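Local coordinates for protein L544 (Acanthamoeba polyphaga mimivirus, PDB 4AMQ) that probably catalyses metal-dependent nucleotidyl transfer, joins a nucleotidyltransferase domain to a helical domain and is found in the virion, at residues Asp68-Val73 with Asp213-Tyr218; Phe273-Gln278 with Arg312-Ile317. All coordinates share one frame; numbering follows the deposited sequence.

Contact 1 of 2, residues Asp68-Val73 with Asp213-Tyr218; sequences DIVNNV and DIAVRY. With MN (manganese (II) ion), chain C.
Asp68 and Asp213 reach past the same end of two neighbouring parallel strands and hold one manganese ion between them. Their side chains run alongside each other with carboxylate planes only 5° apart, and the metal sits in the notch between the two ends, 2.3 Å from Asp68 OD1 and 2.6 Å from Asp213 OD2. Asp66 and a water also bind it; Asp66 and Asp68 bind a second manganese ion as well, so Asp68 is shared by two metals.

Behind the metal the strands pair in register from Asp68-Asp213 to Asn72-Arg217, joined by backbone hydrogen bonds such as Ile69 N to Asp213 O. On the face of Ile69 and Ile214, CD1 of Ile214 fits against the branch point of Ile69, 3.7 Å from its CB, while CG2 of Ile214 lies against CB of Asn71. Further along, with Val73 CG1 turned opposite the carbonyl carbon (chi1 -54°), the CG2 methyl is left between the backbone N and the carbonyl carbon, where it meets both Val216 CG1, at 3.8 Å, and Tyr218 CB.

The metal-binding face has a different relief: the small Ala215 is a low point beside Val70, and the long Arg217 side chain, bent at chi3 (-45°), lies alongside Asn72. Its NE gives Asn72 OD1 a nearly straight bond of 2.9 Å, with the oxygen close to the guanidinium plane. Val70 CG1 lies obliquely to that guanidinium. Aspartates on adjacent strands around a divalent metal, two of them in an Asp-Ile-Asp sequence, are characteristic of the nucleotidyltransferase active site.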
loop_
_atom_site.group_PDB
_atom_site.type_symbol
_atom_site.label_atom_id
_atom_site.label_comp_id
_atom_site.label_asym_id
_atom_site.label_seq_id
_atom_site.Cartn_x
_atom_site.Cartn_y
_atom_site.Cartn_z
ATOM N N ASP A 68 7.135 -6.961 0.755
ATOM C CA ASP A 68 7.579 -6.506 -0.558
ATOM C C ASP A 68 8.678 -7.429 -1.065
ATOM O O ASP A 68 9.655 -7.690 -0.358
ATOM C CB ASP A 68 8.123 -5.074 -0.482
ATOM C CG ASP A 68 7.072 -4.071 -0.048
ATOM O OD1 ASP A 68 5.875 -4.312 -0.312
ATOM O OD2 ASP A 68 7.444 -3.044 0.560
ATOM N N ILE A 69 8.521 -7.923 -2.287
ATOM C CA ILE A 69 9.512 -8.831 -2.853
ATOM C C ILE A 69 9.823 -8.536 -4.314
ATOM O O ILE A 69 8.922 -8.216 -5.098
ATOM C CB ILE A 69 9.066 -10.302 -2.705
ATOM C CG1 ILE A 69 9.070 -10.696 -1.231
ATOM C CG2 ILE A 69 9.970 -11.233 -3.492
ATOM C CD1 ILE A 69 8.835 -12.159 -0.991
ATOM N N VAL A 70 11.104 -8.630 -4.667
ATOM C CA VAL A 70 11.523 -8.562 -6.059
ATOM C C VAL A 70 11.798 -9.981 -6.556
ATOM O O VAL A 70 12.586 -10.714 -5.960
ATOM C CB VAL A 70 12.778 -7.677 -6.241
ATOM C CG1 VAL A 70 13.343 -7.818 -7.656
ATOM C CG2 VAL A 70 12.450 -6.222 -5.939
ATOM N N ASN A 71 11.126 -10.367 -7.632
ATOM C CA ASN A 71 11.332 -11.673 -8.245
ATOM C C ASN A 71 12.041 -11.484 -9.585
ATOM O O ASN A 71 11.474 -10.923 -10.523
ATOM C CB ASN A 71 9.990 -12.384 -8.447
ATOM C CG ASN A 71 10.119 -13.900 -8.477
ATOM O OD1 ASN A 71 11.136 -14.463 -8.063
ATOM N ND2 ASN A 71 9.078 -14.569 -8.958
ATOM N N ASN A 72 13.294 -11.922 -9.663
ATOM C CA ASN A 72 14.054 -11.830 -10.907
ATOM C C ASN A 72 13.935 -13.139 -11.681
ATOM O O ASN A 72 14.565 -14.134 -11.330
ATOM C CB ASN A 72 15.518 -11.480 -10.622
ATOM C CG ASN A 72 15.681 -10.073 -10.062
ATOM O OD1 ASN A 72 15.120 -9.115 -10.590
ATOM N ND2 ASN A 72 16.445 -9.949 -8.982
ATOM N N VAL A 73 13.115 -13.136 -12.728
ATOM C CA VAL A 73 12.698 -14.387 -13.361
ATOM C C VAL A 73 13.323 -14.667 -14.729
ATOM O O VAL A 73 13.150 -15.757 -15.274
ATOM C CB VAL A 73 11.157 -14.486 -13.459
ATOM C CG1 VAL A 73 10.534 -14.285 -12.086
ATOM C CG2 VAL A 73 10.611 -13.467 -14.449
ATOM N N ASP A 213 3.342 -7.629 -2.134
ATOM C CA ASP A 213 3.649 -7.019 -3.422
ATOM C C ASP A 213 4.884 -7.667 -4.042
ATOM O O ASP A 213 5.984 -7.584 -3.488
ATOM C CB ASP A 213 3.856 -5.507 -3.274
ATOM C CG ASP A 213 2.585 -4.776 -2.856
ATOM O OD1 ASP A 213 1.478 -5.236 -3.208
ATOM O OD2 ASP A 213 2.697 -3.734 -2.176
ATOM N N ILE A 214 4.697 -8.313 -5.190
ATOM C CA ILE A 214 5.792 -8.991 -5.880
ATOM C C ILE A 214 6.141 -8.308 -7.200
ATOM O O ILE A 214 5.384 -8.389 -8.169
ATOM C CB ILE A 214 5.451 -10.462 -6.191
ATOM C CG1 ILE A 214 4.808 -11.144 -4.978
ATOM C CG2 ILE A 214 6.701 -11.208 -6.662
ATOM C CD1 ILE A 214 5.640 -11.067 -3.715
ATOM N N ALA A 215 7.291 -7.643 -7.231
ATOM C CA ALA A 215 7.791 -7.017 -8.452
ATOM C C ALA A 215 8.483 -8.063 -9.315
ATOM O O ALA A 215 9.550 -8.564 -8.966
ATOM C CB ALA A 215 8.747 -5.892 -8.117
ATOM N N VAL A 216 7.869 -8.393 -10.443
ATOM C CA VAL A 216 8.400 -9.425 -11.320
ATOM C C VAL A 216 9.159 -8.814 -12.496
ATOM O O VAL A 216 8.561 -8.221 -13.393
ATOM C CB VAL A 216 7.280 -10.340 -11.839
ATOM C CG1 VAL A 216 7.849 -11.403 -12.761
ATOM C CG2 VAL A 216 6.536 -10.977 -10.669
ATOM N N ARG A 217 10.481 -8.957 -12.477
ATOM C CA ARG A 217 11.321 -8.478 -13.570
ATOM C C ARG A 217 11.572 -9.604 -14.562
ATOM O O ARG A 217 12.276 -10.566 -14.254
ATOM C CB ARG A 217 12.657 -7.951 -13.039
ATOM C CG ARG A 217 13.420 -7.093 -14.041
ATOM C CD ARG A 217 14.909 -7.054 -13.729
ATOM N NE ARG A 217 15.172 -6.834 -12.310
ATOM C CZ ARG A 217 15.292 -5.638 -11.742
ATOM N NH1 ARG A 217 15.171 -4.538 -12.475
ATOM N NH2 ARG A 217 15.533 -5.542 -10.442
ATOM N N TYR A 218 10.999 -9.479 -15.753
ATOM C CA TYR A 218 11.109 -10.524 -16.765
ATOM C C TYR A 218 12.002 -10.121 -17.944
ATOM O O TYR A 218 12.124 -10.864 -18.917
ATOM C CB TYR A 218 9.720 -10.943 -17.257
ATOM C CG TYR A 218 8.882 -9.793 -17.763
ATOM C CD1 TYR A 218 8.170 -8.989 -16.882
ATOM C CD2 TYR A 218 8.809 -9.506 -19.120
ATOM C CE1 TYR A 218 7.405 -7.932 -17.338
ATOM C CE2 TYR A 218 8.046 -8.449 -19.586
ATOM C CZ TYR A 218 7.349 -7.666 -18.691
ATOM O OH TYR A 218 6.586 -6.615 -19.144
HETATM MN MN MN C . 4.064 -2.895 -0.182
HETATM O O HOH W 1 2.158 -1.201 0.077
#

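Contact 2 of 2, residues Phe273-Gln278 with Arg312-Ile317; sequences FGLYKQ and RKLNGI
The first turn of helix 274-292, which follows Phe273 at the N-cap position, faces an irregular backbone segment between helices 297-311 and 319-331, with the CA atoms of Tyr276 and Leu314 7.1 Å apart. The side chains of Tyr276 and Leu314 run antiparallel to one another, which brings the CD2 methyl of Leu314 over the middle of the tyrosine ring. This is a well-centred CH-pi contact: Leu314 CD2 lies 3.5 Å from the centroid of the Tyr276 ring and only 7° off the normal. The other methyl, Leu314 CD1, comes near Tyr276 CD2.

Leu275 adds a second apolar surface. Its CG is turned opposite the backbone N (chi1 -176°), where it meets Leu314 CD2 at 3.9 Å; that single methyl is therefore shared by a leucine and an aromatic face. The CD2 branch of Leu275 crosses the aliphatic part of Lys313 at about a right angle, touching Lys313 CB at 3.7 Å. The lysine's charged NZ turns instead to Asp310. The arrangement joins a helix start to an interhelical loop within the helical domain, and helix 334-368 adds Val356 against the Tyr276 side chain.

At the far end of the ring the chemistry becomes polar. Asn315 N donates to Tyr276 OH at 2.9 Å, with an N-H...O angle of 152°. The hydroxyl also donates to a water, 3.2 Å from Tyr276 OH, which in turn donates to Lys313 O and to Asn315 OD1. Gln359 is another hydrogen-bonding partner of this hydroxyl. Ser355, on the same helix 334-368, hydrogen-bonds Asn315 O.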
loop_
_atom_site.group_PDB
_atom_site.type_symbol
_atom_site.label_atom_id
_atom_site.label_comp_id
_atom_site.label_asym_id
_atom_site.label_seq_id
_atom_site.Cartn_x
_atom_site.Cartn_y
_atom_site.Cartn_z
ATOM N N PHE A 273 5.583 3.282 18.440
ATOM C CA PHE A 273 4.422 3.678 17.647
ATOM C C PHE A 273 4.097 2.663 16.554
ATOM O O PHE A 273 3.302 2.936 15.656
ATOM C CB PHE A 273 4.638 5.063 17.038
ATOM C CG PHE A 273 4.844 6.147 18.061
ATOM C CD1 PHE A 273 3.828 6.491 18.938
ATOM C CD2 PHE A 273 6.050 6.824 18.140
ATOM C CE1 PHE A 273 4.017 7.484 19.879
ATOM C CE2 PHE A 273 6.242 7.820 19.079
ATOM C CZ PHE A 273 5.223 8.150 19.950
ATOM N N GLY A 274 4.716 1.493 16.640
ATOM C CA GLY A 274 4.531 0.450 15.648
ATOM C C GLY A 274 3.084 0.078 15.374
ATOM O O GLY A 274 2.706 -0.135 14.225
ATOM N N LEU A 275 2.272 0.002 16.424
ATOM C CA LEU A 275 0.882 -0.437 16.281
ATOM C C LEU A 275 0.010 0.623 15.603
ATOM O O LEU A 275 -0.933 0.295 14.884
ATOM C CB LEU A 275 0.288 -0.844 17.635
ATOM C CG LEU A 275 -1.139 -1.406 17.602
ATOM C CD1 LEU A 275 -1.271 -2.512 16.562
ATOM C CD2 LEU A 275 -1.572 -1.904 18.980
ATOM N N TYR A 276 0.329 1.892 15.835
ATOM C CA TYR A 276 -0.356 2.982 15.148
ATOM C C TYR A 276 -0.190 2.854 13.636
ATOM O O TYR A 276 -1.142 3.035 12.882
ATOM C CB TYR A 276 0.186 4.339 15.600
ATOM C CG TYR A 276 -0.089 4.683 17.047
ATOM C CD1 TYR A 276 0.690 4.155 18.064
ATOM C CD2 TYR A 276 -1.120 5.547 17.393
ATOM C CE1 TYR A 276 0.449 4.468 19.384
ATOM C CE2 TYR A 276 -1.368 5.867 18.716
ATOM C CZ TYR A 276 -0.578 5.323 19.706
ATOM O OH TYR A 276 -0.811 5.632 21.027
ATOM N N LYS A 277 1.029 2.553 13.200
ATOM C CA LYS A 277 1.317 2.423 11.775
ATOM C C LYS A 277 0.655 1.177 11.189
ATOM O O LYS A 277 0.136 1.209 10.075
ATOM C CB LYS A 277 2.833 2.410 11.522
ATOM C CG LYS A 277 3.241 1.994 10.116
ATOM C CD LYS A 277 4.639 2.503 9.760
ATOM C CE LYS A 277 5.706 2.000 10.722
ATOM N NZ LYS A 277 5.955 0.539 10.580
ATOM N N GLN A 278 0.666 0.087 11.949
ATOM C CA GLN A 278 0.106 -1.172 11.471
ATOM C C GLN A 278 -1.404 -1.058 11.277
ATOM O O GLN A 278 -1.950 -1.564 10.301
ATOM C CB GLN A 278 0.443 -2.320 12.429
ATOM C CG GLN A 278 0.202 -3.706 11.838
ATOM C CD GLN A 278 0.109 -4.789 12.898
ATOM O OE1 GLN A 278 -0.744 -4.733 13.787
ATOM N NE2 GLN A 278 0.984 -5.782 12.807
ATOM N N ARG A 312 -7.624 -0.596 21.322
ATOM C CA ARG A 312 -7.661 -0.308 22.752
ATOM C C ARG A 312 -6.258 -0.212 23.342
ATOM O O ARG A 312 -6.075 0.293 24.451
ATOM C CB ARG A 312 -8.469 -1.375 23.494
ATOM C CG ARG A 312 -9.912 -1.504 23.030
ATOM C CD ARG A 312 -10.532 -2.806 23.501
ATOM N NE ARG A 312 -11.927 -2.910 23.094
ATOM C CZ ARG A 312 -12.939 -2.364 23.760
ATOM N NH1 ARG A 312 -12.708 -1.672 24.869
ATOM N NH2 ARG A 312 -14.180 -2.506 23.316
ATOM N N LYS A 313 -5.272 -0.701 22.597
ATOM C CA LYS A 313 -3.882 -0.638 23.034
ATOM C C LYS A 313 -3.286 0.738 22.760
ATOM O O LYS A 313 -2.251 1.098 23.322
ATOM C CB LYS A 313 -3.045 -1.715 22.340
ATOM C CG LYS A 313 -3.577 -3.132 22.496
ATOM C CD LYS A 313 -2.491 -4.148 22.178
ATOM C CE LYS A 313 -2.999 -5.577 22.294
ATOM N NZ LYS A 313 -3.790 -5.988 21.102
ATOM N N LEU A 314 -3.946 1.503 21.898
ATOM C CA LEU A 314 -3.474 2.834 21.533
ATOM C C LEU A 314 -3.862 3.871 22.582
ATOM O O LEU A 314 -4.637 3.583 23.497
ATOM C CB LEU A 314 -4.035 3.247 20.172
ATOM C CG LEU A 314 -3.708 2.355 18.975
ATOM C CD1 LEU A 314 -4.218 3.003 17.698
ATOM C CD2 LEU A 314 -2.211 2.099 18.885
ATOM N N ASN A 315 -3.319 5.078 22.441
ATOM C CA ASN A 315 -3.653 6.179 23.336
ATOM C C ASN A 315 -4.123 7.407 22.563
ATOM O O ASN A 315 -3.601 7.708 21.489
ATOM C CB ASN A 315 -2.454 6.536 24.219
ATOM C CG ASN A 315 -2.027 5.388 25.118
ATOM O OD1 ASN A 315 -0.928 4.851 24.978
ATOM N ND2 ASN A 315 -2.895 5.010 26.050
ATOM N N GLY A 316 -5.115 8.108 23.110
ATOM C CA GLY A 316 -5.620 9.326 22.500
ATOM C C GLY A 316 -6.689 9.102 21.446
ATOM O O GLY A 316 -7.004 10.004 20.669
ATOM N N ILE A 317 -7.260 7.902 21.419
ATOM C CA ILE A 317 -8.249 7.559 20.404
ATOM C C ILE A 317 -9.665 7.884 20.866
ATOM O O ILE A 317 -10.049 7.570 21.992
ATOM C CB ILE A 317 -8.161 6.066 20.006
ATOM C CG1 ILE A 317 -6.769 5.746 19.464
ATOM C CG2 ILE A 317 -9.206 5.722 18.956
ATOM C CD1 ILE A 317 -6.390 6.583 18.264
HETATM O O HOH W 2 0.028 3.158 22.861
#

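In the fold
Contact 1 lies in the nucleotidyltransferase domain and contact 2 in the helical domain, on opposite sides of the chain's centre. Their centres lie about 32 Å apart, and they share no secondary-structure element. In contact 1, two strands inside a mixed sheet bury one face while the other carries charged groups and metal; regular backbone pairing dominates. Contact 2 is smaller, 268 against 536 Å² of buried surface, and joins a buried helix start to a partly exposed loop through side-chain packing and a shared tyrosine hydroxyl. In the first contact carboxylates converge on a manganese ion, whereas in the second a water links uncharged polar groups.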